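Local structure of F420-dependent methylenetetrahydromethanopterin dehydrogenase (Methanopyrus kandleri, 1QV9) at residues P73-P78 with I97-G102; I117-D122 with L181-N186; P121-G126 with N212-S217; M204-I209 with E246-A251; E219-E224 with P232-A237. The protein catalyses the reversible, coenzyme F420-dependent reduction of methenyl-tetrahydromethanopterin to methylene-tetrahydromethanopterin in methanogenesis from carbon dioxide, working as a homohexamer built as a trimer of dimers. All coordinates share one frame; numbering follows the deposited sequence. Where two conformers were deposited one is given.

Contact 1 (P73-P78 with I97-G102); sequences PNPAAP and IGDAPG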
# COMPACT_ATOMS: atom_id res chain seq x y z
N PRO A 73 -7.46 -20.60 -25.58
CA PRO A 73 -6.62 -21.52 -24.83
C PRO A 73 -6.29 -22.82 -25.56
O PRO A 73 -7.02 -23.27 -26.47
CB PRO A 73 -7.46 -21.82 -23.58
CG PRO A 73 -8.42 -20.66 -23.48
CD PRO A 73 -8.75 -20.37 -24.89
N ASN A 74 -5.16 -23.37 -25.14
CA ASN A 74 -4.65 -24.68 -25.58
C ASN A 74 -4.80 -25.16 -27.02
O ASN A 74 -5.69 -25.91 -27.35
CB ASN A 74 -5.24 -25.73 -24.64
CG ASN A 74 -4.49 -27.04 -24.71
OD1 ASN A 74 -3.57 -27.21 -25.52
ND2 ASN A 74 -4.87 -27.98 -23.86
N PRO A 75 -3.90 -24.74 -27.89
CA PRO A 75 -3.91 -25.15 -29.29
C PRO A 75 -3.90 -26.67 -29.48
O PRO A 75 -4.23 -27.16 -30.54
CB PRO A 75 -2.63 -24.52 -29.84
CG PRO A 75 -2.52 -23.26 -29.03
CD PRO A 75 -2.93 -23.64 -27.66
N ALA A 76 -3.53 -27.41 -28.42
CA ALA A 76 -3.47 -28.87 -28.53
C ALA A 76 -4.77 -29.59 -28.18
O ALA A 76 -4.91 -30.79 -28.44
CB ALA A 76 -2.33 -29.41 -27.66
N ALA A 77 -5.74 -28.87 -27.61
CA ALA A 77 -7.03 -29.43 -27.24
C ALA A 77 -7.85 -29.79 -28.49
O ALA A 77 -7.58 -29.29 -29.60
CB ALA A 77 -7.82 -28.44 -26.33
N PRO A 78 -8.88 -30.63 -28.35
CA PRO A 78 -9.71 -31.04 -29.50
C PRO A 78 -10.32 -29.92 -30.34
O PRO A 78 -10.22 -29.96 -31.58
CB PRO A 78 -10.79 -31.92 -28.87
CG PRO A 78 -10.10 -32.49 -27.68
CD PRO A 78 -9.36 -31.29 -27.12
N ILE A 97 -2.91 -17.92 -31.71
CA ILE A 97 -2.50 -17.29 -30.46
C ILE A 97 -2.94 -18.26 -29.39
O ILE A 97 -4.11 -18.66 -29.37
CB ILE A 97 -3.23 -15.91 -30.26
CG1 ILE A 97 -2.70 -14.84 -31.24
CG2 ILE A 97 -3.14 -15.49 -28.80
CD1 ILE A 97 -1.30 -14.99 -31.73
N GLY A 98 -2.01 -18.67 -28.53
CA GLY A 98 -2.30 -19.62 -27.47
C GLY A 98 -1.47 -19.41 -26.22
O GLY A 98 -0.80 -18.41 -26.09
N ASP A 99 -1.54 -20.39 -25.32
CA ASP A 99 -0.84 -20.40 -24.05
C ASP A 99 0.21 -21.51 -24.03
O ASP A 99 0.49 -22.13 -25.06
CB ASP A 99 -1.83 -20.51 -22.85
CG ASP A 99 -2.84 -21.64 -22.99
OD1 ASP A 99 -3.58 -21.89 -22.00
OD2 ASP A 99 -2.89 -22.28 -24.05
N ALA A 100 0.81 -21.75 -22.87
CA ALA A 100 1.91 -22.73 -22.78
C ALA A 100 1.58 -24.14 -23.28
O ALA A 100 2.44 -24.80 -23.87
CB ALA A 100 2.46 -22.79 -21.37
N PRO A 101 0.36 -24.62 -23.03
CA PRO A 101 -0.00 -25.97 -23.50
C PRO A 101 0.15 -26.14 -25.02
O PRO A 101 0.27 -27.25 -25.52
CB PRO A 101 -1.45 -26.10 -23.04
CG PRO A 101 -1.46 -25.30 -21.77
CD PRO A 101 -0.69 -24.08 -22.14
N GLY A 102 0.13 -25.04 -25.76
CA GLY A 102 0.32 -25.10 -27.20
C GLY A 102 1.72 -25.57 -27.58
O GLY A 102 1.92 -25.98 -28.73

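Contact 2 (I117-D122 with L181-N186); sequences ILVKPD and LVIDRN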
# COMPACT_ATOMS: atom_id res chain seq x y z
N ILE A 117 1.85 -17.53 -31.70
CA ILE A 117 2.40 -16.70 -30.65
C ILE A 117 1.85 -17.39 -29.41
O ILE A 117 0.63 -17.40 -29.18
CB ILE A 117 1.92 -15.23 -30.67
CG1 ILE A 117 2.34 -14.61 -32.00
CG2 ILE A 117 2.57 -14.47 -29.49
CD1 ILE A 117 1.86 -13.14 -32.21
N LEU A 118 2.74 -18.03 -28.66
CA LEU A 118 2.34 -18.74 -27.45
C LEU A 118 2.77 -17.91 -26.25
O LEU A 118 3.94 -17.64 -26.07
CB LEU A 118 2.99 -20.13 -27.41
CG LEU A 118 2.56 -20.99 -28.61
CD1 LEU A 118 3.23 -22.36 -28.48
CD2 LEU A 118 1.02 -21.17 -28.61
N VAL A 119 1.81 -17.48 -25.43
CA VAL A 119 2.10 -16.63 -24.30
C VAL A 119 2.05 -17.46 -23.02
O VAL A 119 0.97 -17.76 -22.48
CB VAL A 119 1.06 -15.47 -24.27
CG1 VAL A 119 1.38 -14.48 -23.16
CG2 VAL A 119 1.11 -14.76 -25.62
N LYS A 120 3.23 -17.82 -22.51
CA LYS A 120 3.26 -18.67 -21.31
C LYS A 120 2.63 -18.04 -20.07
O LYS A 120 1.99 -18.70 -19.27
CB LYS A 120 4.69 -19.19 -21.04
CG LYS A 120 5.24 -19.93 -22.25
CD LYS A 120 6.61 -20.60 -22.00
CE LYS A 120 6.42 -21.90 -21.25
NZ LYS A 120 7.72 -22.61 -21.04
N PRO A 121 2.80 -16.71 -19.89
CA PRO A 121 2.16 -16.16 -18.69
C PRO A 121 0.62 -15.98 -18.77
O PRO A 121 0.00 -15.57 -17.77
CB PRO A 121 2.84 -14.80 -18.48
CG PRO A 121 3.71 -14.57 -19.69
CD PRO A 121 3.90 -15.88 -20.40
N ASP A 122 0.02 -16.31 -19.92
CA ASP A 122 -1.44 -16.18 -20.09
C ASP A 122 -2.03 -17.44 -19.50
O ASP A 122 -2.47 -18.35 -20.21
CB ASP A 122 -1.76 -16.08 -21.59
CG ASP A 122 -3.04 -15.34 -21.87
OD1 ASP A 122 -3.98 -15.49 -21.07
OD2 ASP A 122 -3.11 -14.64 -22.92
N LEU A 181 6.62 -17.40 -32.20
CA LEU A 181 7.05 -16.79 -30.95
C LEU A 181 6.54 -17.47 -29.71
O LEU A 181 5.39 -17.88 -29.65
CB LEU A 181 6.58 -15.33 -30.88
CG LEU A 181 7.11 -14.33 -31.89
CD1 LEU A 181 6.44 -12.99 -31.65
CD2 LEU A 181 8.65 -14.20 -31.75
N VAL A 182 7.42 -17.58 -28.72
CA VAL A 182 7.05 -18.15 -27.43
C VAL A 182 7.50 -17.09 -26.44
O VAL A 182 8.70 -16.80 -26.29
CB VAL A 182 7.76 -19.49 -27.17
CG1 VAL A 182 7.38 -20.00 -25.82
CG2 VAL A 182 7.37 -20.51 -28.22
N ILE A 183 6.52 -16.51 -25.76
CA ILE A 183 6.78 -15.43 -24.83
C ILE A 183 6.73 -15.85 -23.38
O ILE A 183 5.83 -16.59 -22.94
CB ILE A 183 5.73 -14.29 -25.05
CG1 ILE A 183 5.82 -13.78 -26.49
CG2 ILE A 183 5.92 -13.15 -24.01
CD1 ILE A 183 4.67 -12.85 -26.90
N ASP A 184 7.73 -15.40 -22.65
CA ASP A 184 7.80 -15.63 -21.22
C ASP A 184 8.65 -14.60 -20.52
O ASP A 184 9.04 -13.59 -21.13
CB ASP A 184 8.24 -17.07 -20.91
CG ASP A 184 9.71 -17.35 -21.25
OD1 ASP A 184 10.45 -16.43 -21.67
OD2 ASP A 184 10.14 -18.52 -21.08
N ARG A 185 8.89 -14.82 -19.23
CA ARG A 185 9.69 -13.92 -18.42
C ARG A 185 10.98 -13.46 -19.10
O ARG A 185 11.30 -12.26 -19.14
CB ARG A 185 9.99 -14.61 -17.09
CG ARG A 185 10.84 -13.82 -16.15
CD ARG A 185 12.10 -14.53 -15.75
NE ARG A 185 11.92 -15.88 -15.23
CZ ARG A 185 12.90 -16.78 -15.24
NH1 ARG A 185 12.72 -17.99 -14.76
NH2 ARG A 185 14.06 -16.46 -15.79
N ASN A 186 11.72 -14.40 -19.69
CA ASN A 186 12.98 -14.03 -20.31
C ASN A 186 12.88 -13.20 -21.57
O ASN A 186 13.86 -12.57 -21.97
CB ASN A 186 13.86 -15.26 -20.54
CG ASN A 186 14.47 -15.77 -19.22
OD1 ASN A 186 14.55 -15.03 -18.22
ND2 ASN A 186 14.92 -17.04 -19.22
O HOH W 1 9.10 -20.61 -19.35

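Contact 3 (P121-G126 with N212-S217); sequences PDAMLG and NVADVS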
# COMPACT_ATOMS: atom_id res chain seq x y z
N PRO A 121 2.80 -16.71 -19.89
CA PRO A 121 2.16 -16.16 -18.69
C PRO A 121 0.62 -15.98 -18.77
O PRO A 121 0.00 -15.57 -17.77
CB PRO A 121 2.84 -14.80 -18.48
CG PRO A 121 3.71 -14.57 -19.69
CD PRO A 121 3.90 -15.88 -20.40
N ASP A 122 0.02 -16.31 -19.92
CA ASP A 122 -1.44 -16.18 -20.09
C ASP A 122 -2.03 -17.44 -19.50
O ASP A 122 -2.47 -18.35 -20.21
CB ASP A 122 -1.76 -16.08 -21.59
CG ASP A 122 -3.04 -15.34 -21.87
OD1 ASP A 122 -3.98 -15.49 -21.07
OD2 ASP A 122 -3.11 -14.64 -22.92
N ALA A 123 -2.06 -17.45 -18.18
CA ALA A 123 -2.44 -18.64 -17.41
C ALA A 123 -3.90 -18.99 -17.25
O ALA A 123 -4.75 -18.13 -17.08
CB ALA A 123 -1.81 -18.50 -16.02
N MSE A 124 -4.22 -20.28 -17.34
CA MSE A 124 -5.60 -20.72 -17.15
C MSE A 124 -6.04 -20.35 -15.72
O MSE A 124 -5.27 -20.46 -14.76
CB MSE A 124 -5.69 -22.24 -17.33
CG MSE A 124 -7.11 -22.78 -17.28
SE MSE A 124 -7.09 -24.72 -17.30
CE MSE A 124 -7.21 -25.04 -15.41
N LEU A 125 -7.28 -19.91 -15.59
CA LEU A 125 -7.79 -19.51 -14.30
C LEU A 125 -8.30 -20.69 -13.44
O LEU A 125 -8.32 -21.84 -13.93
CB LEU A 125 -8.85 -18.42 -14.44
CG LEU A 125 -9.97 -18.51 -15.45
CD1 LEU A 125 -10.81 -19.74 -15.24
CD2 LEU A 125 -10.80 -17.23 -15.31
N GLY A 126 -8.68 -20.40 -12.20
CA GLY A 126 -9.12 -21.45 -11.26
C GLY A 126 -10.57 -21.82 -11.49
O GLY A 126 -11.44 -21.54 -10.65
N ASN A 212 3.55 -19.32 -13.40
CA ASN A 212 3.38 -20.34 -12.34
C ASN A 212 1.94 -20.56 -11.90
O ASN A 212 1.57 -21.61 -11.37
CB ASN A 212 4.23 -19.99 -11.11
CG ASN A 212 5.75 -19.95 -11.41
OD1 ASN A 212 6.25 -20.61 -12.33
ND2 ASN A 212 6.47 -19.18 -10.63
N VAL A 213 1.07 -19.57 -12.11
CA VAL A 213 -0.34 -19.70 -11.76
C VAL A 213 -0.97 -20.86 -12.53
O VAL A 213 -1.83 -21.57 -11.99
CB VAL A 213 -1.08 -18.37 -12.12
CG1 VAL A 213 -2.58 -18.57 -12.19
CG2 VAL A 213 -0.74 -17.36 -11.04
N ALA A 214 -0.55 -21.07 -13.77
CA ALA A 214 -1.16 -22.14 -14.57
C ALA A 214 -1.03 -23.51 -13.92
O ALA A 214 -1.99 -24.29 -13.93
CB ALA A 214 -0.57 -22.15 -15.95
N ASP A 215 0.13 -23.80 -13.36
CA ASP A 215 0.32 -25.11 -12.74
C ASP A 215 -0.60 -25.28 -11.55
O ASP A 215 -1.09 -26.39 -11.28
CB ASP A 215 1.77 -25.30 -12.29
CG ASP A 215 2.72 -25.49 -13.47
OD1 ASP A 215 3.91 -25.77 -13.21
OD2 ASP A 215 2.30 -25.35 -14.64
N VAL A 216 -0.86 -24.19 -10.81
CA VAL A 216 -1.74 -24.27 -9.65
C VAL A 216 -3.19 -24.49 -10.09
O VAL A 216 -3.92 -25.31 -9.51
CB VAL A 216 -1.63 -22.99 -8.73
CG1 VAL A 216 -2.63 -23.10 -7.54
CG2 VAL A 216 -0.17 -22.85 -8.27
N SER A 217 -3.64 -23.73 -11.09
CA SER A 217 -4.97 -23.89 -11.62
C SER A 217 -5.18 -25.32 -12.15
O SER A 217 -6.22 -25.92 -11.93
CB SER A 217 -5.21 -22.88 -12.75
OG SER A 217 -5.24 -21.56 -12.19

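Contact 4 (M204-I209 with E246-A251); sequences MAALEI and ELADEA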
# COMPACT_ATOMS: atom_id res chain seq x y z
N MSE A 204 9.61 -8.91 -14.84
CA MSE A 204 10.00 -10.31 -15.01
C MSE A 204 9.42 -11.13 -13.87
O MSE A 204 8.88 -12.20 -14.12
CB MSE A 204 11.52 -10.44 -15.04
CG MSE A 204 12.08 -9.79 -16.31
SE MSE A 204 14.05 -9.72 -16.27
CE MSE A 204 14.36 -11.52 -15.82
N ALA A 205 9.53 -10.64 -12.63
CA ALA A 205 8.93 -11.36 -11.50
C ALA A 205 7.42 -11.52 -11.75
O ALA A 205 6.83 -12.55 -11.45
CB ALA A 205 9.15 -10.62 -10.20
N ALA A 206 6.74 -10.48 -12.24
CA ALA A 206 5.34 -10.64 -12.50
C ALA A 206 5.02 -11.74 -13.53
O ALA A 206 4.06 -12.46 -13.36
CB ALA A 206 4.74 -9.26 -12.99
N LEU A 207 5.80 -11.85 -14.59
CA LEU A 207 5.53 -12.82 -15.63
C LEU A 207 5.88 -14.21 -15.11
O LEU A 207 5.21 -15.17 -15.51
CB LEU A 207 6.36 -12.56 -16.90
CG LEU A 207 5.99 -11.28 -17.65
CD1 LEU A 207 6.68 -11.31 -19.03
CD2 LEU A 207 4.46 -11.22 -17.89
N GLU A 208 6.88 -14.31 -14.24
CA GLU A 208 7.23 -15.63 -13.70
C GLU A 208 6.06 -16.09 -12.84
O GLU A 208 5.61 -17.25 -12.96
CB GLU A 208 8.52 -15.57 -12.88
CG GLU A 208 8.86 -16.95 -12.29
CD GLU A 208 9.34 -17.92 -13.34
OE1 GLU A 208 9.28 -19.15 -13.05
OE2 GLU A 208 9.76 -17.49 -14.44
N ILE A 209 5.54 -15.22 -11.97
CA ILE A 209 4.43 -15.62 -11.12
C ILE A 209 3.20 -15.98 -11.97
O ILE A 209 2.50 -16.95 -11.69
CB ILE A 209 4.09 -14.48 -10.10
CG1 ILE A 209 5.26 -14.30 -9.14
CG2 ILE A 209 2.72 -14.77 -9.42
CD1 ILE A 209 5.11 -13.12 -8.17
N GLU A 246 0.15 -6.40 -9.15
CA GLU A 246 0.73 -5.35 -8.32
C GLU A 246 2.20 -5.12 -8.71
O GLU A 246 2.68 -3.98 -8.73
CB GLU A 246 0.62 -5.74 -6.85
CG GLU A 246 1.09 -4.73 -5.85
CD GLU A 246 1.10 -5.33 -4.46
OE1 GLU A 246 0.05 -5.87 -4.07
OE2 GLU A 246 2.15 -5.28 -3.79
N LEU A 247 2.93 -6.19 -9.02
CA LEU A 247 4.32 -6.02 -9.44
C LEU A 247 4.37 -5.26 -10.75
O LEU A 247 5.25 -4.40 -10.92
CB LEU A 247 5.00 -7.40 -9.64
CG LEU A 247 5.63 -8.02 -8.41
CD1 LEU A 247 5.86 -9.51 -8.69
CD2 LEU A 247 6.96 -7.34 -8.08
N ALA A 248 3.47 -5.60 -11.67
CA ALA A 248 3.46 -4.92 -12.97
C ALA A 248 3.12 -3.45 -12.73
O ALA A 248 3.70 -2.55 -13.40
CB ALA A 248 2.45 -5.59 -13.90
N ASP A 249 2.18 -3.17 -11.84
CA ASP A 249 1.83 -1.77 -11.51
C ASP A 249 3.07 -1.05 -10.93
O ASP A 249 3.35 0.10 -11.28
CB ASP A 249 0.70 -1.71 -10.46
CG ASP A 249 0.25 -0.27 -10.16
OD1 ASP A 249 -0.46 0.26 -11.03
OD2 ASP A 249 0.62 0.29 -9.11
N GLU A 250 3.80 -1.71 -10.04
CA GLU A 250 4.99 -1.10 -9.45
C GLU A 250 6.03 -0.78 -10.53
O GLU A 250 6.71 0.26 -10.45
CB GLU A 250 5.66 -2.05 -8.44
CG GLU A 250 4.95 -2.12 -7.14
CD GLU A 250 5.75 -2.88 -6.06
OE1 GLU A 250 6.93 -3.28 -6.29
OE2 GLU A 250 5.19 -3.06 -4.98
N ALA A 251 6.17 -1.65 -11.52
CA ALA A 251 7.14 -1.41 -12.58
C ALA A 251 6.73 -0.17 -13.34
O ALA A 251 7.57 0.71 -13.63
CB ALA A 251 7.19 -2.61 -13.54

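Contact 5 (E219-E224 with P232-A237); sequences EGCFVE and PIVASA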
# COMPACT_ATOMS: atom_id res chain seq x y z
N GLU A 219 -3.58 -28.01 -11.24
CA GLU A 219 -3.67 -28.95 -10.12
C GLU A 219 -5.07 -28.92 -9.49
O GLU A 219 -5.66 -29.96 -9.18
CB GLU A 219 -2.63 -28.63 -9.05
CG GLU A 219 -2.74 -29.52 -7.81
CD GLU A 219 -1.82 -29.07 -6.69
OE1 GLU A 219 -0.76 -28.52 -7.00
OE2 GLU A 219 -2.15 -29.28 -5.50
N GLY A 220 -5.62 -27.73 -9.29
CA GLY A 220 -6.92 -27.66 -8.66
C GLY A 220 -8.11 -28.04 -9.52
O GLY A 220 -9.13 -28.45 -8.99
N CYS A 221 -7.98 -27.90 -10.84
CA CYS A 221 -9.05 -28.22 -11.78
C CYS A 221 -9.04 -29.64 -12.33
O CYS A 221 -10.11 -30.20 -12.62
CB CYS A 221 -9.00 -27.30 -12.99
SG CYS A 221 -9.51 -25.59 -12.61
N PHE A 222 -7.85 -30.21 -12.49
CA PHE A 222 -7.72 -31.53 -13.11
C PHE A 222 -7.11 -32.66 -12.31
O PHE A 222 -7.33 -33.83 -12.62
CB PHE A 222 -6.95 -31.38 -14.42
CG PHE A 222 -7.57 -30.40 -15.34
CD1 PHE A 222 -8.92 -30.48 -15.64
CD2 PHE A 222 -6.83 -29.37 -15.89
CE1 PHE A 222 -9.53 -29.55 -16.47
CE2 PHE A 222 -7.42 -28.44 -16.72
CZ PHE A 222 -8.77 -28.53 -17.01
N VAL A 223 -6.33 -32.33 -11.30
CA VAL A 223 -5.68 -33.36 -10.50
C VAL A 223 -6.38 -33.63 -9.18
O VAL A 223 -6.86 -34.74 -8.93
CB VAL A 223 -4.24 -32.97 -10.24
CG1 VAL A 223 -3.54 -34.08 -9.47
CG2 VAL A 223 -3.54 -32.69 -11.56
N GLU A 224 -6.44 -32.62 -8.33
CA GLU A 224 -7.08 -32.72 -7.02
C GLU A 224 -8.58 -32.93 -7.15
O GLU A 224 -9.25 -32.19 -7.86
CB GLU A 224 -6.79 -31.43 -6.22
CG GLU A 224 -7.32 -31.41 -4.82
CD GLU A 224 -6.79 -32.57 -3.99
OE1 GLU A 224 -7.59 -33.45 -3.62
OE2 GLU A 224 -5.57 -32.60 -3.72
N PRO A 232 -9.40 -24.26 -2.07
CA PRO A 232 -8.31 -23.39 -1.60
C PRO A 232 -7.21 -23.33 -2.67
O PRO A 232 -6.60 -22.26 -2.91
CB PRO A 232 -7.79 -24.09 -0.35
CG PRO A 232 -9.03 -24.71 0.21
CD PRO A 232 -9.79 -25.22 -1.01
N ILE A 233 -6.92 -24.45 -3.33
CA ILE A 233 -5.89 -24.43 -4.34
C ILE A 233 -6.22 -23.45 -5.48
O ILE A 233 -5.36 -22.61 -5.84
CB ILE A 233 -5.61 -25.87 -4.89
CG1 ILE A 233 -4.97 -26.70 -3.76
CG2 ILE A 233 -4.70 -25.83 -6.12
CD1 ILE A 233 -4.83 -28.19 -4.11
N VAL A 234 -7.41 -23.54 -6.08
CA VAL A 234 -7.68 -22.62 -7.20
C VAL A 234 -7.73 -21.17 -6.71
O VAL A 234 -7.33 -20.26 -7.45
CB VAL A 234 -8.95 -22.95 -8.01
CG1 VAL A 234 -8.78 -24.33 -8.70
CG2 VAL A 234 -10.18 -22.89 -7.15
N ALA A 235 -8.18 -20.95 -5.48
CA ALA A 235 -8.24 -19.57 -4.95
C ALA A 235 -6.85 -19.03 -4.78
O ALA A 235 -6.60 -17.83 -4.98
CB ALA A 235 -8.96 -19.52 -3.62
N SER A 236 -5.90 -19.89 -4.39
CA SER A 236 -4.53 -19.43 -4.19
C SER A 236 -3.91 -18.97 -5.53
O SER A 236 -3.09 -18.06 -5.53
CB SER A 236 -3.68 -20.51 -3.50
OG SER A 236 -3.28 -21.51 -4.41
N ALA A 237 -4.32 -19.58 -6.63
CA ALA A 237 -3.82 -19.21 -7.96
C ALA A 237 -4.25 -17.76 -8.25
O ALA A 237 -3.45 -16.96 -8.79
CB ALA A 237 -4.39 -20.15 -8.99

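Contact 1 (P73-P78 with I97-G102)
N74 and P75 lie against D99, P101 and G102 where two loops leave the C-terminal edge of the parallel sheet of the alpha/beta domain. P73-P78 runs from strand 67-71 to helix 78-88, and N74-A77 forms a type I beta turn closed by A77 N to N74 O. I97-G102 leads from strand 94-99 into a 3-10 segment beginning at A100. The backbones come closest at P75 and G102, with CA atoms 4.7 Å apart. One hydrogen bond joins the segments: N74 N donates to D99 OD2 at 2.7 Å, on the syn side of the carboxylate and 27° out of its plane. The D99 carboxylate is swung there by a chi1 of 50°, which sets CG between backbone N and carbonyl carbon. The amide of N74 crosses the P101 ring at a slant, OD1 lying 3.4 Å from P101 CB. The same OD1 accepts from A76 N, making an Asx turn that fixes the rotation of the amide; this donor stands above the carbonyl plane. The P75 ring fits against two glycines, and it also touches L118 of strand 115-119. P75 O bonds to R84 of the following helix. The ring approaches the strand through P75 CG, 4.0 Å from G98 CA, and the 3-10 segment through P75 CD, 3.6 Å from G102 CA.

Contact 2 (I117-D122 with L181-N186)
L181 pairs with I117 in a parallel beta ladder in which strand 180-183, an edge strand of the sheet within this chain, lies along strand 115-119; the short segment axes are 4.7 Å apart and 12° from parallel. L181 O accepts from L118 N at 2.8 Å, the donor tilted 21° from the carbonyl plane. At V182 the side chain turns to the face that carries L118. Its CG1, anti to the backbone N (chi1 178°), meets the aliphatic part of K120, 3.9 Å from K120 CD, the two chains slanting across each other. Both backbone polar atoms of I183 are bonded: I183 N donates to L118 O at 2.8 Å in a nearly straight bond, and I183 O receives K120 N at 2.9 Å. On the opposite face I183 runs beside I117, pointing the same way, with I183 CD1 3.7 Å from I117 CG2; V119 CG2 lies a little farther from that methyl. P121 CD rests 3.3 Å from I183 O, just past the last rung. D184 lies alongside K120, and a water accepts from K120 NZ and lies 2.9 Å from D184 OD2, to which it can donate; the two opposite charges do not meet directly. R185 turns away to a salt bridge with E208 and another with E219 of the second subunit. On its other edge strand 115-119 is bonded to strand 94-99 through G98; helix 153-169 packs on the face of I117, V119 and I183, L103 on that of L118 and V182, while helix 197-223 touches P121, D184 and R185.

Contact 3 (P121-G126 with N212-S217)
A123 and M124 bring the loop that follows strand 115-119 of the alpha/beta domain against helix 197-223 of the helix bundle, joining the two parts of the subunit. The first shell is small. A123 CB points at the helix and sits 3.6 Å from A214 N, with A214 CB 3.9 Å from A123 CB. V213 adds a second apolar touch: a chi1 of 162° carries its CG1 roughly anti to the backbone N, to 3.9 Å from A123 CB. One turn on, S217 supplies the polar link. Its hydroxyl OG donates to M124 O at 2.8 Å, with a C=O...donor angle of 139° and the donor tilted 30° from the carbonyl plane. This ties the loop carbonyl to the buried side of the helix. M124, a selenomethionine here, was modelled in two conformers; in one of them its chain is extended as far as the selenium and then bent, which brings the terminal methyl by the backbone carbonyl of S217. C221 and F222 of the same helix flank this side chain too. G126 N lies beside the S217 hydroxyl without bonding to it.

Outside this shell, A123 O is bonded by the hydroxyl of Y140 on helix 134-150, which also touches V213 and L125. Helix 227-257 also packs on these residues, M240 touching V213 and A237 touching S217. Just before A123, D122 forms the centre of an inverse gamma turn, and two backbone donors anchor its carboxylate, G15 N bonding to D122 OD1 and T16 N to D122 OD2.

Contact 4 (M204-I209 with E246-A251)
The helix bundle supplies this contact: helices 197-223 and 227-257 run antiparallel, and M204-I209 packs on E246-A251 with a signed crossing angle of -163° and segment axes 8.5 Å apart. L247 is a knob of the second helix. It points at the first one, and its side chain enters the hole formed by K202, A205, A206 and I209. Its methyl CD1 is 3.8 Å from A205 CB and 3.8 Å from A206 N, passing over the helix backbone. I209 meets the same methyl from one turn farther along: the two branched side chains cross at about a right angle, I209 CD1 3.7 Å from L247 CD1. The chi1 of L247 is -87°, some way from the usual -60°, with CG still roughly anti to the carbonyl carbon. Small residues at A205 and A206 allow the backbones to approach, and the CA atoms of A206 and L247 are 5.6 Å apart.

The touching residues are all buried. The charged ends of E246 and E250 turn to other partners: E250 makes salt bridges with K202 of this chain and with R242 and K243 of the second subunit, and E246 reaches K243 of that subunit as well. M240 of the second subunit packs on A205, carrying the apolar layer across the interface with that subunit. Within the pair, A206 also meets the base of L247, its CB 3.8 Å from L247 CB and 4.1 Å from A248 N.

Contact 5 (E219-E224 with P232-A237)
I233 and V234 face G220, E219 and E224 near the turn-around of a helical hairpin in the bundle, where helix 197-223 gives way to helix 227-257; the segment axes lie 8.8 Å apart at 141°. I233 presents two branches. CG2, anti to its own N, lies over the backbone of G220, 3.8 Å from G220 N. The other branch carries CD1 across the E219 side chain, the two meeting at about a right angle, with E219 OE2 3.2 Å from I233 CD1. This is van der Waals contact, since the polar partners of E219 OE2 are R185 and N186 of the second subunit. E224 also crosses I233 at about a right angle, touching CD1 with its CG; its chain is bent at chi2 (58°), and its OE2 forms a salt bridge with R229.

V234 lies beside I233, with CG1 against the bare CA of G220. With no side chain on G220, the backbones come close, G220 CA 5.3 Å from V234 CA. C221 SG adds a looser touch on V234 CG1. The first helix widens here: E219 O accepts from V223 N, as in an alpha helix, and from E224 N, which makes the wider pi-type turn. In the second, S236 OG donates to I233 O at 2.8 Å, tilted 20° from the carbonyl plane.

Contacts 1 and 2 share one sheet, strands 94-99 and 115-119 being neighbours: G98 O receives V119 N at 2.8 Å. Contact 2 hands over to contact 3 through P121 and D122, which belong to both, and packs on contact 4 where R185 CG lies 3.3 Å from M204 O. Contacts 3, 4 and 5 all use helix 197-223, and contacts 4 and 5 grip the same helix pair at two levels, their centres about 22 Å apart. Contact 5 meets contact 3 where G126 CA lies 3.6 Å from V234 CB. Contacts 2 to 5 also touch the second subunit of the hexamer, whereas contact 1 touches no other chain.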